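Local coordinates for protein mandelate racemase/muconate lactonizing enzyme/Enolase superfamily (Rhodobacter sphaeroides, PDB 2HZG) that belongs to the enolase superfamily, pairing an N-terminal capping domain with a TIM-type barrel domain that holds a sodium ion, at residues Ala124-Ser129 and Pro286-Ala291; Asn303-Phe306 and Ala311-Ala314; Ser315-Ala320 and Pro360-Gln365. All blocks are in the same frame, centred on the assembly; numbering follows the deposited sequence.

Contact 1. Residues Ala124-Ser129 and Pro286-Ala291; sequences ALLGYS and PAKRVA
K288 meets L126 and Y128 where a helix of the enolase-superfamily barrel domain packs against a helix end from the N-terminal family region. Segment 124-129 carries the last part of that helix and the turn after it. A Schellman motif turns the chain there. G127 has a positive phi of 112°, and its N bonds back to A124 O at 3.0 Å. L126 points toward helix 284-297, and Y128 reaches it with the hydroxyl end of its ring.

Along that helix, K288 is the first residue to touch the other segment, and it makes most of this helix's share of the contact. Its CG stands opposite the backbone N (chi1 175°), and the chain then bends at chi2 and again at chi4. The upper part packs on a leucine: K288 CB lies 4.2 Å from L126 CD2. The outer part runs past the tyrosine in the opposite sense. K288 CE sits over one face of the Y128 ring, 3.9 Å from its centroid, and makes a CH-pi contact. Its closest ring atom is Y128 CZ, at 3.5 Å. K288 CE also comes within 3.7 Å of L126 O. The ammonium group lies farther from the ring. K288 NZ is 5.2 Å from the Y128 centroid, so any cation-pi attraction is weak at most. The charge has a nearer partner in D292, with which it forms a salt bridge one turn farther along the same helix. The aliphatic part of the lysine thus supplies the contact with the ring.

Across the two segments, A291 meets just the hydroxyl of Y128. That hydroxyl donates a hydrogen bond to the carbonyl O of P318, which helps fix the reach of the ring. The same Y128 OH packs on the methyl of A291, with OH 4.0 Å from A291 CB.

Contact 2. Residues Asn303-Phe306 and Ala311-Ala314; sequences NHTF and ALSA
The loop leaving strand 300-303 runs close beside helix 309-316, with the CA atoms of T305 and L312 5.7 Å apart. T305 faces the helix with its methyl. CG2 stands opposite the backbone N and OG1 lies beside it (chi1 -55°), so the methyl meets the helix backbone. T305 CG2 is 3.6 Å from L312 CA and 3.9 Å from L312 CB. The two side chains cross at about a right angle.

N303 touches the leucine at one point. Its ND2 is 3.6 Å from L312 CD1, a contact between a polar atom and a methyl. The same amide nitrogen donates to T305 OG1 at 2.9 Å, with an N-H...O angle of 154°. The acceptor lies near the amide plane, 11° out of it. At the other end of the amide, N303 OD1 accepts from the backbone N of E329 on strand 327-331. These two bonds fix how the amide is turned.

A water joins the loop to the helix. It is hydrogen-bonded to H304 O at 2.7 Å and to T305 OG1. Its link to A311 O, at 3.5 Å, is weak. The helix end of this bridge is therefore weak, and contacts of methyl groups make most of the buried surface.

The arrangement belongs to the C-terminal end of the seventh strand of a TIM-type barrel, where the chain turns into the following helix. The side chain of T305 lies about 10 Å from a bound sodium ion. H304 ND1 is hydrogen-bonded to D277 OD2, just past the sixth strand. This is consistent with the His-Asp pair at the ends of these two strands in the mandelate racemase subgroup.

Contact 3. Residues Ser315-Ala320 and Pro360-Gln365; sequences SLQPFA and PGLGLQ
Q317 CG lies beside its backbone N, opposite the carbonyl carbon (chi1 -53°), and a bend at chi2 (-65°) brings the amide toward L362. The leucine also holds CG beside its own N. Its chi2 of 176° extends CD1, and the other methyl, CD2, meets the glutamine. The two side chains cross at a slant. L362 CD2 packs along one side of Q317, 3.8 Å from CG and 3.9 Å from NE2. One methyl thus touches both the aliphatic part and the amide nitrogen.

The polar link is indirect. Q317 NE2 and G361 O are 4.2 Å apart, and a water joins them. It accepts from Q317 NE2 at 2.9 Å and donates to G361 O at 2.7 Å. Q317 NE2 also bonds to S313 OG, one turn back on helix 309-316. The amide nitrogen is therefore gripped twice.

The contact joins the C-terminal end region of the helix that follows the seventh strand of the TIM-type barrel to a loop between helices 336-340 and 368-374. The loop makes a type II' beta turn from P360 to G363. G361 takes the first inner corner with positive phi, which favours glycine, and L362 takes the second. A weak bond closes the turn, from G363 N to P360 O at 2.9 Å.

The turn is also held from the N-terminal side of the chain. L362 N bonds to D112 OD1 on helix 99-118, and G361 makes backbone bonds with A120 and A122. L362 packs further on L310 and A314 of helix 309-316.

In the fold
Contact 2 is the deepest, its centre about 5 Å from the centre of the chain. Contact 3 is also buried, its centre about 13 Å out. Contact 1 is only partly buried, with its centre about 16 Å out. Contacts 2 and 3 both use helix 309-316, and S313 OG links them through its hydrogen bond to L362 O. Contact 1 uses helix 284-297 instead, but A287 packs on P318 of contact 3. The two buried contacts combine leucine packing, an amide side chain and a bridging water; the partly buried one lays the aliphatic part of a lysine over a tyrosine ring. Contact 2 lies nearest the strand ends of the barrel.

Contact 1. Residues Ala124-Ser129 and Pro286-Ala291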
# COMPACT_ATOMS: atom_id res chain seq x y z
N ALA A 124 -15.19 2.86 25.00
CA ALA A 124 -14.76 3.05 26.39
C ALA A 124 -13.35 2.52 26.54
O ALA A 124 -12.52 3.16 27.15
CB ALA A 124 -15.73 2.35 27.36
N LEU A 125 -13.07 1.36 25.95
CA LEU A 125 -11.72 0.80 25.96
C LEU A 125 -10.72 1.68 25.21
O LEU A 125 -9.56 1.73 25.58
CB LEU A 125 -11.72 -0.63 25.44
CG LEU A 125 -12.45 -1.72 26.23
CD1 LEU A 125 -12.39 -3.06 25.49
CD2 LEU A 125 -11.90 -1.87 27.66
N LEU A 126 -11.20 2.39 24.17
CA LEU A 126 -10.39 3.35 23.42
C LEU A 126 -10.10 4.62 24.19
O LEU A 126 -9.24 5.41 23.79
CB LEU A 126 -11.07 3.74 22.11
CG LEU A 126 -10.90 2.89 20.86
CD1 LEU A 126 -11.63 3.64 19.72
CD2 LEU A 126 -9.41 2.63 20.50
N GLY A 127 -10.84 4.85 25.27
CA GLY A 127 -10.53 5.97 26.13
C GLY A 127 -11.56 7.05 26.11
O GLY A 127 -11.38 8.09 26.74
N TYR A 128 -12.67 6.83 25.41
CA TYR A 128 -13.73 7.83 25.42
C TYR A 128 -14.64 7.64 26.64
O TYR A 128 -14.84 6.52 27.09
CB TYR A 128 -14.54 7.81 24.12
CG TYR A 128 -13.82 8.40 22.91
CD1 TYR A 128 -13.28 9.70 22.95
CD2 TYR A 128 -13.70 7.66 21.72
CE1 TYR A 128 -12.63 10.24 21.84
CE2 TYR A 128 -13.05 8.21 20.60
CZ TYR A 128 -12.53 9.50 20.66
OH TYR A 128 -11.89 10.03 19.57
N SER A 129 -15.17 8.74 27.17
CA SER A 129 -16.03 8.68 28.35
C SER A 129 -17.50 8.53 27.97
O SER A 129 -18.33 8.15 28.81
CB SER A 129 -15.83 9.91 29.26
OG SER A 129 -16.37 11.08 28.68
N PRO A 286 -5.21 2.89 14.90
CA PRO A 286 -4.75 3.93 13.96
C PRO A 286 -5.82 4.97 13.68
O PRO A 286 -5.51 6.15 13.58
CB PRO A 286 -4.42 3.13 12.69
CG PRO A 286 -4.11 1.76 13.21
CD PRO A 286 -5.08 1.54 14.32
N ALA A 287 -7.09 4.54 13.60
CA ALA A 287 -8.19 5.46 13.38
C ALA A 287 -8.34 6.47 14.51
O ALA A 287 -8.51 7.66 14.27
CB ALA A 287 -9.48 4.66 13.19
N LYS A 288 -8.28 6.00 15.76
CA LYS A 288 -8.29 6.86 16.93
C LYS A 288 -7.08 7.81 16.93
O LYS A 288 -7.18 8.98 17.31
CB LYS A 288 -8.29 5.99 18.20
CG LYS A 288 -8.18 6.74 19.52
CD LYS A 288 -9.38 7.63 19.81
CE LYS A 288 -9.36 8.12 21.30
NZ LYS A 288 -8.03 8.72 21.65
N ARG A 289 -5.93 7.28 16.52
CA ARG A 289 -4.73 8.10 16.37
C ARG A 289 -5.00 9.25 15.37
O ARG A 289 -4.66 10.39 15.64
CB ARG A 289 -3.55 7.24 15.95
CG ARG A 289 -2.23 7.93 16.06
CD ARG A 289 -1.11 7.02 15.62
NE ARG A 289 0.14 7.78 15.50
CZ ARG A 289 1.22 7.34 14.87
NH1 ARG A 289 1.20 6.14 14.29
NH2 ARG A 289 2.29 8.10 14.83
N VAL A 290 -5.67 8.94 14.25
CA VAL A 290 -6.08 10.00 13.29
C VAL A 290 -7.04 11.01 13.91
O VAL A 290 -6.86 12.24 13.76
CB VAL A 290 -6.72 9.41 11.98
CG1 VAL A 290 -7.17 10.55 11.02
CG2 VAL A 290 -5.75 8.48 11.30
N ALA A 291 -8.05 10.51 14.63
CA ALA A 291 -9.02 11.38 15.29
C ALA A 291 -8.37 12.38 16.27
O ALA A 291 -8.72 13.57 16.25
CB ALA A 291 -10.13 10.55 15.98

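Contact 2. Residues Asn303-Phe306 and Ala311-Ala314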
# COMPACT_ATOMS: atom_id res chain seq x y z
N ASN A 303 -16.31 8.96 9.79
CA ASN A 303 -16.09 7.61 9.31
C ASN A 303 -16.27 7.52 7.79
O ASN A 303 -17.05 8.28 7.20
CB ASN A 303 -17.06 6.63 9.99
CG ASN A 303 -18.51 6.93 9.65
OD1 ASN A 303 -18.95 8.07 9.75
ND2 ASN A 303 -19.23 5.92 9.22
N HIS A 304 -15.52 6.60 7.18
CA HIS A 304 -15.90 6.07 5.89
C HIS A 304 -16.51 4.69 6.12
O HIS A 304 -15.83 3.80 6.62
CB HIS A 304 -14.72 5.93 4.90
CG HIS A 304 -15.09 5.17 3.67
ND1 HIS A 304 -14.94 3.81 3.56
CD2 HIS A 304 -15.69 5.58 2.53
CE1 HIS A 304 -15.40 3.40 2.39
NE2 HIS A 304 -15.86 4.46 1.74
N THR A 305 -17.79 4.54 5.78
CA THR A 305 -18.46 3.24 5.85
C THR A 305 -19.42 3.09 4.68
O THR A 305 -20.29 3.92 4.51
CB THR A 305 -19.32 3.08 7.13
OG1 THR A 305 -18.50 3.32 8.28
CG2 THR A 305 -19.91 1.67 7.21
N PHE A 306 -19.27 2.02 3.90
CA PHE A 306 -20.22 1.76 2.82
C PHE A 306 -20.82 0.34 2.93
O PHE A 306 -21.47 -0.15 2.00
CB PHE A 306 -19.54 1.99 1.44
CG PHE A 306 -20.50 2.43 0.36
CD1 PHE A 306 -21.14 3.68 0.44
CD2 PHE A 306 -20.75 1.62 -0.75
CE1 PHE A 306 -22.00 4.10 -0.56
CE2 PHE A 306 -21.64 2.04 -1.77
CZ PHE A 306 -22.27 3.28 -1.66
N ALA A 311 -18.97 -3.05 10.37
CA ALA A 311 -18.05 -2.02 9.84
C ALA A 311 -18.45 -0.63 10.32
O ALA A 311 -17.59 0.15 10.72
CB ALA A 311 -18.01 -2.07 8.30
N LEU A 312 -19.76 -0.34 10.29
CA LEU A 312 -20.26 0.96 10.77
C LEU A 312 -19.90 1.19 12.23
O LEU A 312 -19.36 2.22 12.58
CB LEU A 312 -21.78 1.10 10.58
CG LEU A 312 -22.45 2.41 11.06
CD1 LEU A 312 -21.82 3.70 10.44
CD2 LEU A 312 -23.96 2.34 10.76
N SER A 313 -20.23 0.21 13.07
CA SER A 313 -19.93 0.31 14.48
C SER A 313 -18.45 0.57 14.66
O SER A 313 -18.07 1.47 15.40
CB SER A 313 -20.34 -0.98 15.21
OG SER A 313 -19.69 -0.99 16.47
N ALA A 314 -17.61 -0.20 13.96
CA ALA A 314 -16.16 -0.08 14.14
C ALA A 314 -15.68 1.30 13.75
O ALA A 314 -14.88 1.90 14.46
CB ALA A 314 -15.42 -1.16 13.35
O HOH W 1 -16.25 1.41 7.77

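Contact 3. Residues Ser315-Ala320 and Pro360-Gln365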
# COMPACT_ATOMS: atom_id res chain seq x y z
N SER A 315 -16.20 1.83 12.64
CA SER A 315 -15.73 3.11 12.14
C SER A 315 -16.32 4.31 12.90
O SER A 315 -15.83 5.42 12.76
CB SER A 315 -15.88 3.23 10.62
OG SER A 315 -14.89 2.42 9.92
N LEU A 316 -17.35 4.07 13.71
CA LEU A 316 -17.87 5.10 14.62
C LEU A 316 -17.05 5.17 15.91
O LEU A 316 -16.91 6.24 16.50
CB LEU A 316 -19.34 4.85 14.96
CG LEU A 316 -20.36 4.99 13.83
CD1 LEU A 316 -21.78 4.69 14.31
CD2 LEU A 316 -20.28 6.38 13.28
N GLN A 317 -16.50 4.03 16.34
CA GLN A 317 -15.74 3.97 17.60
C GLN A 317 -14.69 5.10 17.74
O GLN A 317 -14.66 5.77 18.77
CB GLN A 317 -15.06 2.61 17.83
CG GLN A 317 -15.97 1.36 17.74
CD GLN A 317 -17.04 1.30 18.83
OE1 GLN A 317 -16.87 1.85 19.94
NE2 GLN A 317 -18.15 0.65 18.52
N PRO A 318 -13.85 5.34 16.71
CA PRO A 318 -12.76 6.31 16.90
C PRO A 318 -13.15 7.77 17.11
O PRO A 318 -12.30 8.58 17.47
CB PRO A 318 -11.96 6.18 15.59
CG PRO A 318 -12.37 4.83 15.04
CD PRO A 318 -13.80 4.75 15.35
N PHE A 319 -14.41 8.12 16.85
CA PHE A 319 -14.85 9.48 17.13
C PHE A 319 -16.12 9.54 17.97
O PHE A 319 -16.78 10.57 18.03
CB PHE A 319 -14.91 10.37 15.84
CG PHE A 319 -16.08 10.08 14.87
CD1 PHE A 319 -16.96 11.12 14.51
CD2 PHE A 319 -16.22 8.83 14.24
CE1 PHE A 319 -17.98 10.91 13.58
CE2 PHE A 319 -17.25 8.61 13.33
CZ PHE A 319 -18.14 9.66 12.99
N ALA A 320 -16.42 8.42 18.65
CA ALA A 320 -17.61 8.31 19.51
C ALA A 320 -17.65 9.44 20.55
O ALA A 320 -18.68 10.04 20.79
CB ALA A 320 -17.64 6.95 20.21
N PRO A 360 -21.41 -4.00 24.68
CA PRO A 360 -20.01 -4.46 24.77
C PRO A 360 -19.31 -4.70 23.43
O PRO A 360 -19.94 -5.16 22.47
CB PRO A 360 -20.12 -5.80 25.53
CG PRO A 360 -21.39 -5.65 26.35
CD PRO A 360 -22.32 -4.95 25.37
N GLY A 361 -18.00 -4.44 23.40
CA GLY A 361 -17.21 -4.55 22.18
C GLY A 361 -17.76 -3.63 21.10
O GLY A 361 -18.07 -2.47 21.35
N LEU A 362 -17.90 -4.17 19.90
CA LEU A 362 -18.51 -3.44 18.79
C LEU A 362 -20.04 -3.39 18.89
O LEU A 362 -20.69 -2.72 18.09
CB LEU A 362 -18.04 -4.02 17.44
CG LEU A 362 -16.52 -3.86 17.18
CD1 LEU A 362 -16.05 -4.54 15.88
CD2 LEU A 362 -16.10 -2.38 17.19
N GLY A 363 -20.60 -4.13 19.85
CA GLY A 363 -22.00 -3.94 20.25
C GLY A 363 -23.03 -4.57 19.32
O GLY A 363 -24.22 -4.28 19.43
N LEU A 364 -22.58 -5.46 18.43
CA LEU A 364 -23.43 -6.14 17.47
C LEU A 364 -22.99 -7.57 17.30
O LEU A 364 -21.80 -7.89 17.43
CB LEU A 364 -23.42 -5.43 16.09
CG LEU A 364 -23.91 -3.98 16.09
CD1 LEU A 364 -23.47 -3.28 14.82
CD2 LEU A 364 -25.45 -3.88 16.29
N GLN A 365 -23.95 -8.43 17.00
CA GLN A 365 -23.69 -9.84 16.87
C GLN A 365 -23.57 -10.17 15.38
O GLN A 365 -24.42 -9.77 14.57
CB GLN A 365 -24.85 -10.63 17.51
CG GLN A 365 -24.57 -12.08 17.86
CD GLN A 365 -23.79 -12.27 19.17
OE1 GLN A 365 -23.38 -13.38 19.48
NE2 GLN A 365 -23.53 -11.18 19.91
O HOH W 2 -19.65 -0.42 20.72